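Local coordinates for proline iminopeptidase-related protein (Thermus thermophilus, PDB 2YYS) that is of unknown function but belongs to the S33 peptidase family of alpha/beta hydrolases and may act as a peptidase, at residues V8-D19 with D84-L92; L31-Y40 with Y57-R65. One frame throughout, in Å; residues are numbered along the deposited sequence.

Both contacts sit on the same side of the chain's centre and reach one mixed sheet through its adjacent strands 14-20 and 54-58. Contact 1, with its centre about 17 Å from the chain's centre, is the more peripheral: it lays the end of helix 78-91 on the outer hairpin, and its side chains meet by apolar contact. Contact 2, about 9 Å from the chain's centre, joins two loops beyond strands 27-31 and 54-58, and relies on hydrogen bonds, bridging waters and a stacked amide. The two are tied together directly, by the backbone bond from E18 N to Y57 O and by the salt bridge between D84 and R61.

Contact 1 (V8-D19 with D84-L92); sequences VPVGEAELYVED and DTLLLAEAL
L88 meets the hairpin with its two methyl branches. L88 CD1 lies 3.7 Å from V8 CG1 and, at the same distance, from V17 CG2, so it bridges the two paired strands. The leucine has CG trans to its backbone N (chi1 177°), which brings its end nearer the sheet than the direction of its CB bond would suggest; L88 CD2 is 4.2 Å from L15 CD1. V8 crosses L88 at about a right angle, and its CG1 also rests on A91 CB, 3.8 Å off. One turn from L88, L92 extends the row more loosely toward V17 and D19.

At the turn of the hairpin the two backbones come nearest at V10 and L87, whose CA atoms are 5.9 Å apart. CG1 of V10 comes within 3.2 Å of D84 OD1, while CD1 of L87 touches the V10 carbonyl oxygen. The valine's chi1 of 144° departs from a staggered value, with CG2 over the helix backbone at L88.

Further out, backbone bonds between V8 and L15 hold the two strands in pair, and F58, V56 and F29 of the inner strands continue the apolar layer around L88 and L92. The 10.8 Å between the axes of strand 14-19 and helix 84-91 suits a helix lying on a sheet, though their crossing angle of -68° is steep for an alpha/beta fold. The buried acids at the two ends of the contact turn to arginines: D84 pairs with R61, and D19 with R2 and R54. Cohesion across this interface is therefore apolar, while the arginines probably offset the charge of the two buried acids.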
loop_
_atom_site.group_PDB
_atom_site.type_symbol
_atom_site.label_atom_id
_atom_site.label_comp_id
_atom_site.label_asym_id
_atom_site.label_seq_id
_atom_site.Cartn_x
_atom_site.Cartn_y
_atom_site.Cartn_z
ATOM N N VAL A 8 -3.461 -19.493 -3.797
ATOM C CA VAL A 8 -3.895 -19.444 -5.184
ATOM C C VAL A 8 -2.665 -19.375 -6.088
ATOM O O VAL A 8 -1.923 -18.395 -6.029
ATOM C CB VAL A 8 -4.768 -18.206 -5.429
ATOM C CG1 VAL A 8 -5.154 -18.112 -6.881
ATOM C CG2 VAL A 8 -6.009 -18.244 -4.538
ATOM N N PRO A 9 -2.447 -20.404 -6.917
ATOM C CA PRO A 9 -1.392 -20.357 -7.934
ATOM C C PRO A 9 -1.637 -19.265 -8.966
ATOM O O PRO A 9 -2.746 -19.120 -9.473
ATOM C CB PRO A 9 -1.463 -21.745 -8.601
ATOM C CG PRO A 9 -2.188 -22.617 -7.618
ATOM C CD PRO A 9 -3.166 -21.695 -6.940
ATOM N N VAL A 10 -0.584 -18.518 -9.258
ATOM C CA VAL A 10 -0.625 -17.398 -10.182
ATOM C C VAL A 10 0.415 -17.574 -11.322
ATOM O O VAL A 10 0.554 -16.706 -12.170
ATOM C CB VAL A 10 -0.484 -16.072 -9.354
ATOM C CG1 VAL A 10 0.304 -15.000 -10.046
ATOM C CG2 VAL A 10 -1.864 -15.545 -8.969
ATOM N N GLY A 11 1.082 -18.732 -11.382
ATOM C CA GLY A 11 2.092 -19.010 -12.395
ATOM C C GLY A 11 3.490 -19.059 -11.808
ATOM O O GLY A 11 4.028 -20.131 -11.529
ATOM N N GLU A 12 4.085 -17.892 -11.608
ATOM C CA GLU A 12 5.412 -17.818 -11.005
ATOM C C GLU A 12 5.382 -17.958 -9.475
ATOM O O GLU A 12 6.426 -18.197 -8.864
ATOM C CB GLU A 12 6.097 -16.499 -11.368
ATOM C CG GLU A 12 6.178 -16.200 -12.861
ATOM C CD GLU A 12 7.302 -15.225 -13.206
ATOM O OE1 GLU A 12 7.210 -14.027 -12.850
ATOM O OE2 GLU A 12 8.290 -15.664 -13.832
ATOM N N ALA A 13 4.205 -17.810 -8.863
ATOM C CA ALA A 13 4.082 -17.753 -7.401
ATOM C C ALA A 13 2.762 -18.333 -6.914
ATOM O O ALA A 13 1.825 -18.451 -7.689
ATOM C CB ALA A 13 4.193 -16.305 -6.936
ATOM N N GLU A 14 2.690 -18.670 -5.625
ATOM C CA GLU A 14 1.422 -18.987 -4.966
ATOM C C GLU A 14 1.185 -17.961 -3.886
ATOM O O GLU A 14 2.020 -17.771 -2.999
ATOM C CB GLU A 14 1.411 -20.397 -4.358
ATOM C CG GLU A 14 1.463 -21.480 -5.418
ATOM C CD GLU A 14 0.964 -22.835 -4.955
ATOM O OE1 GLU A 14 -0.054 -22.920 -4.250
ATOM O OE2 GLU A 14 1.591 -23.836 -5.345
ATOM N N LEU A 15 0.037 -17.304 -3.979
ATOM C CA LEU A 15 -0.320 -16.205 -3.097
ATOM C C LEU A 15 -1.268 -16.651 -1.986
ATOM O O LEU A 15 -2.218 -17.386 -2.221
ATOM C CB LEU A 15 -0.972 -15.087 -3.905
ATOM C CG LEU A 15 -0.224 -14.586 -5.144
ATOM C CD1 LEU A 15 -1.028 -13.518 -5.845
ATOM C CD2 LEU A 15 1.144 -14.055 -4.807
ATOM N N TYR A 16 -0.987 -16.201 -0.768
ATOM C CA TYR A 16 -1.933 -16.291 0.332
ATOM C C TYR A 16 -3.076 -15.301 0.068
ATOM O O TYR A 16 -2.851 -14.101 -0.066
ATOM C CB TYR A 16 -1.253 -15.998 1.669
ATOM C CG TYR A 16 -2.232 -15.992 2.795
ATOM C CD1 TYR A 16 -2.607 -17.176 3.438
ATOM C CD2 TYR A 16 -2.807 -14.799 3.215
ATOM C CE1 TYR A 16 -3.532 -17.151 4.479
ATOM C CE2 TYR A 16 -3.724 -14.770 4.219
ATOM C CZ TYR A 16 -4.094 -15.942 4.860
ATOM O OH TYR A 16 -5.040 -15.867 5.868
ATOM N N VAL A 17 -4.299 -15.821 -0.007
ATOM C CA VAL A 17 -5.463 -15.040 -0.379
ATOM C C VAL A 17 -6.563 -15.222 0.651
ATOM O O VAL A 17 -6.824 -16.340 1.091
ATOM C CB VAL A 17 -5.983 -15.475 -1.781
ATOM C CG1 VAL A 17 -7.267 -14.768 -2.137
ATOM C CG2 VAL A 17 -4.925 -15.198 -2.849
ATOM N N GLU A 18 -7.182 -14.112 1.044
ATOM C CA GLU A 18 -8.409 -14.108 1.837
ATOM C C GLU A 18 -9.474 -13.391 1.016
ATOM O O GLU A 18 -9.446 -12.169 0.849
ATOM C CB GLU A 18 -8.208 -13.411 3.180
ATOM C CG GLU A 18 -7.020 -13.940 3.976
ATOM C CD GLU A 18 -6.754 -13.162 5.261
ATOM O OE1 GLU A 18 -7.200 -12.007 5.361
ATOM O OE2 GLU A 18 -6.074 -13.708 6.169
ATOM N N ASP A 19 -10.382 -14.191 0.483
ATOM C CA ASP A 19 -11.452 -13.769 -0.386
ATOM C C ASP A 19 -12.705 -13.676 0.472
ATOM O O ASP A 19 -13.299 -14.689 0.846
ATOM C CB ASP A 19 -11.571 -14.815 -1.497
ATOM C CG ASP A 19 -12.658 -14.517 -2.493
ATOM O OD1 ASP A 19 -13.353 -13.482 -2.396
ATOM O OD2 ASP A 19 -12.889 -15.313 -3.423
ATOM N N ASP A 84 0.551 -10.079 -11.372
ATOM C CA ASP A 84 0.005 -10.980 -10.370
ATOM C C ASP A 84 -1.399 -10.569 -9.968
ATOM O O ASP A 84 -2.248 -11.407 -9.751
ATOM C CB ASP A 84 0.858 -10.952 -9.101
ATOM C CG ASP A 84 2.092 -11.812 -9.196
ATOM O OD1 ASP A 84 2.279 -12.528 -10.211
ATOM O OD2 ASP A 84 2.920 -11.830 -8.267
ATOM N N THR A 85 -1.633 -9.270 -9.849
ATOM C CA THR A 85 -2.929 -8.796 -9.398
ATOM C C THR A 85 -3.996 -9.221 -10.410
ATOM O O THR A 85 -5.049 -9.725 -10.035
ATOM C CB THR A 85 -2.909 -7.274 -9.200
ATOM O OG1 THR A 85 -1.863 -6.921 -8.284
ATOM C CG2 THR A 85 -4.186 -6.801 -8.527
ATOM N N LEU A 86 -3.709 -9.027 -11.691
ATOM C CA LEU A 86 -4.640 -9.411 -12.752
ATOM C C LEU A 86 -4.790 -10.918 -12.849
ATOM O O LEU A 86 -5.896 -11.403 -13.021
ATOM C CB LEU A 86 -4.201 -8.862 -14.107
ATOM C CG LEU A 86 -4.778 -7.498 -14.461
ATOM C CD1 LEU A 86 -6.292 -7.569 -14.640
ATOM C CD2 LEU A 86 -4.389 -6.431 -13.400
ATOM N N LEU A 87 -3.688 -11.655 -12.731
ATOM C CA LEU A 87 -3.756 -13.118 -12.770
ATOM C C LEU A 87 -4.581 -13.649 -11.597
ATOM O O LEU A 87 -5.360 -14.588 -11.742
ATOM C CB LEU A 87 -2.350 -13.726 -12.796
ATOM C CG LEU A 87 -1.575 -13.473 -14.098
ATOM C CD1 LEU A 87 -0.120 -13.870 -13.967
ATOM C CD2 LEU A 87 -2.200 -14.229 -15.296
ATOM N N LEU A 88 -4.453 -13.010 -10.439
ATOM C CA LEU A 88 -5.232 -13.413 -9.279
ATOM C C LEU A 88 -6.718 -13.173 -9.558
ATOM O O LEU A 88 -7.555 -14.028 -9.282
ATOM C CB LEU A 88 -4.780 -12.657 -8.022
ATOM C CG LEU A 88 -5.581 -12.934 -6.740
ATOM C CD1 LEU A 88 -5.603 -14.422 -6.418
ATOM C CD2 LEU A 88 -5.031 -12.139 -5.554
ATOM N N ALA A 89 -7.040 -11.997 -10.098
ATOM C CA ALA A 89 -8.431 -11.658 -10.419
ATOM C C ALA A 89 -9.045 -12.689 -11.373
ATOM O O ALA A 89 -10.187 -13.113 -11.195
ATOM C CB ALA A 89 -8.521 -10.260 -11.023
ATOM N N GLU A 90 -8.264 -13.109 -12.361
ATOM C CA GLU A 90 -8.739 -14.072 -13.350
ATOM C C GLU A 90 -8.897 -15.455 -12.726
ATOM O O GLU A 90 -9.848 -16.155 -13.035
ATOM C CB GLU A 90 -7.825 -14.086 -14.580
ATOM C CG GLU A 90 -8.043 -12.836 -15.444
ATOM C CD GLU A 90 -6.936 -12.554 -16.456
ATOM O OE1 GLU A 90 -6.035 -13.417 -16.629
ATOM O OE2 GLU A 90 -6.982 -11.458 -17.086
ATOM N N ALA A 91 -8.004 -15.814 -11.806
ATOM C CA ALA A 91 -8.097 -17.090 -11.101
ATOM C C ALA A 91 -9.368 -17.142 -10.260
ATOM O O ALA A 91 -9.989 -18.191 -10.145
ATOM C CB ALA A 91 -6.862 -17.315 -10.234
ATOM N N LEU A 92 -9.777 -15.999 -9.712
ATOM C CA LEU A 92 -10.984 -15.920 -8.895
ATOM C C LEU A 92 -12.258 -15.631 -9.705
ATOM O O LEU A 92 -13.340 -15.581 -9.137
ATOM C CB LEU A 92 -10.813 -14.862 -7.798
ATOM C CG LEU A 92 -9.659 -15.054 -6.804
ATOM C CD1 LEU A 92 -9.613 -13.862 -5.850
ATOM C CD2 LEU A 92 -9.793 -16.377 -6.027
#

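Contact 2 (L31-Y40 with Y57-R65); sequences LHGGPGGNAY and YFDQRGSGR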
loop_
_atom_site.group_PDB
_atom_site.type_symbol
_atom_site.label_atom_id
_atom_site.label_comp_id
_atom_site.label_asym_id
_atom_site.label_seq_id
_atom_site.Cartn_x
_atom_site.Cartn_y
_atom_site.Cartn_z
ATOM N N LEU A 31 -3.882 -3.958 -1.952
ATOM C CA LEU A 31 -2.456 -3.968 -2.236
ATOM C C LEU A 31 -1.678 -3.402 -1.038
ATOM O O LEU A 31 -1.642 -2.184 -0.821
ATOM C CB LEU A 31 -2.181 -3.175 -3.518
ATOM C CG LEU A 31 -2.652 -3.873 -4.803
ATOM C CD1 LEU A 31 -2.694 -2.906 -5.985
ATOM C CD2 LEU A 31 -1.750 -5.059 -5.126
ATOM N N HIS A 32 -1.071 -4.284 -0.246
ATOM C CA HIS A 32 -0.269 -3.853 0.902
ATOM C C HIS A 32 1.059 -3.222 0.448
ATOM O O HIS A 32 1.443 -3.287 -0.729
ATOM C CB HIS A 32 0.017 -5.022 1.853
ATOM C CG HIS A 32 0.964 -6.021 1.280
ATOM N ND1 HIS A 32 0.555 -7.247 0.805
ATOM C CD2 HIS A 32 2.293 -5.956 1.055
ATOM C CE1 HIS A 32 1.599 -7.896 0.328
ATOM N NE2 HIS A 32 2.668 -7.135 0.467
ATOM N N GLY A 33 1.776 -2.671 1.415
ATOM C CA GLY A 33 3.011 -1.960 1.165
ATOM C C GLY A 33 4.226 -2.787 1.513
ATOM O O GLY A 33 4.143 -3.992 1.652
ATOM N N GLY A 34 5.362 -2.127 1.651
ATOM C CA GLY A 34 6.624 -2.797 1.881
ATOM C C GLY A 34 7.660 -2.173 0.964
ATOM O O GLY A 34 8.019 -1.032 1.180
ATOM N N PRO A 35 8.114 -2.871 -0.073
ATOM C CA PRO A 35 7.632 -4.215 -0.422
ATOM C C PRO A 35 8.058 -5.291 0.583
ATOM O O PRO A 35 8.902 -5.051 1.436
ATOM C CB PRO A 35 8.239 -4.463 -1.811
ATOM C CG PRO A 35 9.431 -3.512 -1.929
ATOM C CD PRO A 35 9.155 -2.375 -0.990
ATOM N N GLY A 36 7.431 -6.456 0.508
ATOM C CA GLY A 36 7.716 -7.532 1.432
ATOM C C GLY A 36 6.853 -7.510 2.673
ATOM O O GLY A 36 7.116 -8.263 3.603
ATOM N N GLY A 37 5.824 -6.659 2.695
ATOM C CA GLY A 37 4.874 -6.637 3.790
ATOM C C GLY A 37 3.814 -7.711 3.646
ATOM O O GLY A 37 4.018 -8.748 2.996
ATOM N N ASN A 38 2.664 -7.454 4.262
ATOM C CA ASN A 38 1.527 -8.371 4.211
ATOM C C ASN A 38 0.245 -7.621 4.518
ATOM O O ASN A 38 0.302 -6.468 4.924
ATOM C CB ASN A 38 1.742 -9.544 5.182
ATOM C CG ASN A 38 1.703 -9.122 6.649
ATOM O OD1 ASN A 38 0.668 -8.691 7.155
ATOM N ND2 ASN A 38 2.822 -9.293 7.346
ATOM N N ALA A 39 -0.894 -8.290 4.366
ATOM C CA ALA A 39 -2.203 -7.666 4.455
ATOM C C ALA A 39 -2.915 -7.853 5.795
ATOM O O ALA A 39 -4.090 -7.547 5.904
ATOM C CB ALA A 39 -3.102 -8.190 3.328
ATOM N N TYR A 40 -2.226 -8.343 6.814
ATOM C CA TYR A 40 -2.899 -8.660 8.076
ATOM C C TYR A 40 -3.421 -7.410 8.804
ATOM O O TYR A 40 -4.609 -7.306 9.112
ATOM C CB TYR A 40 -1.989 -9.481 9.001
ATOM C CG TYR A 40 -2.656 -9.813 10.316
ATOM C CD1 TYR A 40 -3.470 -10.939 10.447
ATOM C CD2 TYR A 40 -2.515 -8.969 11.414
ATOM C CE1 TYR A 40 -4.096 -11.238 11.653
ATOM C CE2 TYR A 40 -3.131 -9.255 12.629
ATOM C CZ TYR A 40 -3.925 -10.380 12.741
ATOM O OH TYR A 40 -4.533 -10.647 13.944
ATOM N N TYR A 57 -8.102 -9.733 0.062
ATOM C CA TYR A 57 -6.853 -9.426 0.739
ATOM C C TYR A 57 -5.863 -10.486 0.311
ATOM O O TYR A 57 -6.190 -11.662 0.280
ATOM C CB TYR A 57 -7.002 -9.428 2.270
ATOM C CG TYR A 57 -8.126 -8.571 2.811
ATOM C CD1 TYR A 57 -7.924 -7.238 3.129
ATOM C CD2 TYR A 57 -9.390 -9.106 3.028
ATOM C CE1 TYR A 57 -8.962 -6.455 3.639
ATOM C CE2 TYR A 57 -10.423 -8.340 3.531
ATOM C CZ TYR A 57 -10.205 -7.013 3.837
ATOM O OH TYR A 57 -11.251 -6.250 4.331
ATOM N N PHE A 58 -4.670 -10.074 -0.076
ATOM C CA PHE A 58 -3.634 -11.038 -0.381
ATOM C C PHE A 58 -2.258 -10.535 -0.030
ATOM O O PHE A 58 -2.016 -9.322 0.047
ATOM C CB PHE A 58 -3.721 -11.513 -1.841
ATOM C CG PHE A 58 -3.326 -10.486 -2.867
ATOM C CD1 PHE A 58 -2.095 -10.557 -3.489
ATOM C CD2 PHE A 58 -4.221 -9.506 -3.275
ATOM C CE1 PHE A 58 -1.734 -9.638 -4.454
ATOM C CE2 PHE A 58 -3.867 -8.573 -4.249
ATOM C CZ PHE A 58 -2.629 -8.637 -4.841
ATOM N N ASP A 59 -1.369 -11.488 0.228
ATOM C CA ASP A 59 0.023 -11.194 0.412
ATOM C C ASP A 59 0.703 -11.407 -0.933
ATOM O O ASP A 59 0.488 -12.418 -1.599
ATOM C CB ASP A 59 0.651 -12.105 1.464
ATOM C CG ASP A 59 0.154 -11.832 2.858
ATOM O OD1 ASP A 59 -0.731 -10.962 3.044
ATOM O OD2 ASP A 59 0.602 -12.463 3.842
ATOM N N GLN A 60 1.551 -10.462 -1.298
ATOM C CA GLN A 60 2.207 -10.440 -2.584
ATOM C C GLN A 60 3.236 -11.563 -2.674
ATOM O O GLN A 60 3.553 -12.241 -1.680
ATOM C CB GLN A 60 2.825 -9.059 -2.842
ATOM C CG GLN A 60 1.764 -7.988 -3.172
ATOM C CD GLN A 60 2.134 -6.585 -2.695
ATOM O OE1 GLN A 60 3.307 -6.219 -2.699
ATOM N NE2 GLN A 60 1.133 -5.804 -2.283
ATOM N N ARG A 61 3.710 -11.775 -3.891
ATOM C CA ARG A 61 4.541 -12.915 -4.210
ATOM C C ARG A 61 5.736 -12.960 -3.267
ATOM O O ARG A 61 6.381 -11.941 -3.016
ATOM C CB ARG A 61 4.983 -12.873 -5.672
ATOM C CG ARG A 61 5.803 -11.644 -6.060
ATOM C CD ARG A 61 6.556 -11.805 -7.354
ATOM N NE ARG A 61 5.688 -12.305 -8.413
ATOM C CZ ARG A 61 6.101 -12.852 -9.556
ATOM N NH1 ARG A 61 5.209 -13.267 -10.451
ATOM N NH2 ARG A 61 7.396 -12.970 -9.824
ATOM N N GLY A 62 5.965 -14.134 -2.688
ATOM C CA GLY A 62 7.083 -14.362 -1.794
ATOM C C GLY A 62 7.010 -13.671 -0.449
ATOM O O GLY A 62 7.889 -13.860 0.387
ATOM N N SER A 63 5.957 -12.899 -0.222
ATOM C CA SER A 63 5.885 -12.011 0.929
ATOM C C SER A 63 4.912 -12.515 1.981
ATOM O O SER A 63 3.874 -13.102 1.652
ATOM C CB SER A 63 5.462 -10.602 0.491
ATOM O OG SER A 63 6.160 -10.191 -0.674
ATOM N N GLY A 64 5.234 -12.245 3.244
ATOM C CA GLY A 64 4.340 -12.552 4.344
ATOM C C GLY A 64 3.988 -14.026 4.340
ATOM O O GLY A 64 4.877 -14.866 4.370
ATOM N N ARG A 65 2.695 -14.317 4.245
ATOM C CA ARG A 65 2.173 -15.672 4.358
ATOM C C ARG A 65 2.180 -16.428 3.045
ATOM O O ARG A 65 1.839 -17.607 3.016
ATOM C CB ARG A 65 0.755 -15.640 4.918
ATOM C CG ARG A 65 0.682 -15.040 6.298
ATOM C CD ARG A 65 -0.709 -14.592 6.701
ATOM N NE ARG A 65 -1.094 -13.379 5.998
ATOM C CZ ARG A 65 -2.178 -12.669 6.244
ATOM N NH1 ARG A 65 -3.026 -13.036 7.195
ATOM N NH2 ARG A 65 -2.435 -11.590 5.514
HETATM O O HOH W 1 -1.455 -7.030 -1.515
HETATM O O HOH W 2 4.215 -3.775 -1.770
HETATM O O HOH W 3 7.920 -10.931 3.467
HETATM O O HOH W 4 5.786 -7.449 -1.631
HETATM O O HOH W 5 -5.059 -10.320 5.665
#
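The loop after strand 27-31 carries the HGGPG sequence, which in S33 peptidases and related alpha/beta hydrolases forms the oxyanion-hole region; here it packs on the DQRGSG loop after strand 54-58. The H32 ring and the Q60 amide stack with planes 5° apart, Q60 NE2 lying 3.3 Å above the ring centre, and the backbone of G37 and N38 lies against the opposite face. The same NE2 donates to H32 O (3.0 Å, 160°), tilted from the carbonyl plane, which fixes the amide's rotation. F58 O sits at the ring edge, where H32 ND1 gives it a weak bond.

D59 receives A39 N on OD1 at 3.0 Å from above its carboxylate plane, while R65 NH2 reaches that oxygen from the opposite face. R65 grips D59 side-on in a salt bridge, its NE 2.9 Å from D59 OD2, and R65 N uses the anti lone pair of OD2. N38 OD1 takes Y40 N in an Asx turn at the start of helix 40-46.

Water 4 joins G36 N, Q60 OE1 and S63 OG, and water 3 links G36 O to G64 N. With four donors on D59, its carboxylate is probably kept ionised, and the glycine-rich loop is held by direct bonds at H32 and A39 on its two sides and by water bridges at G36.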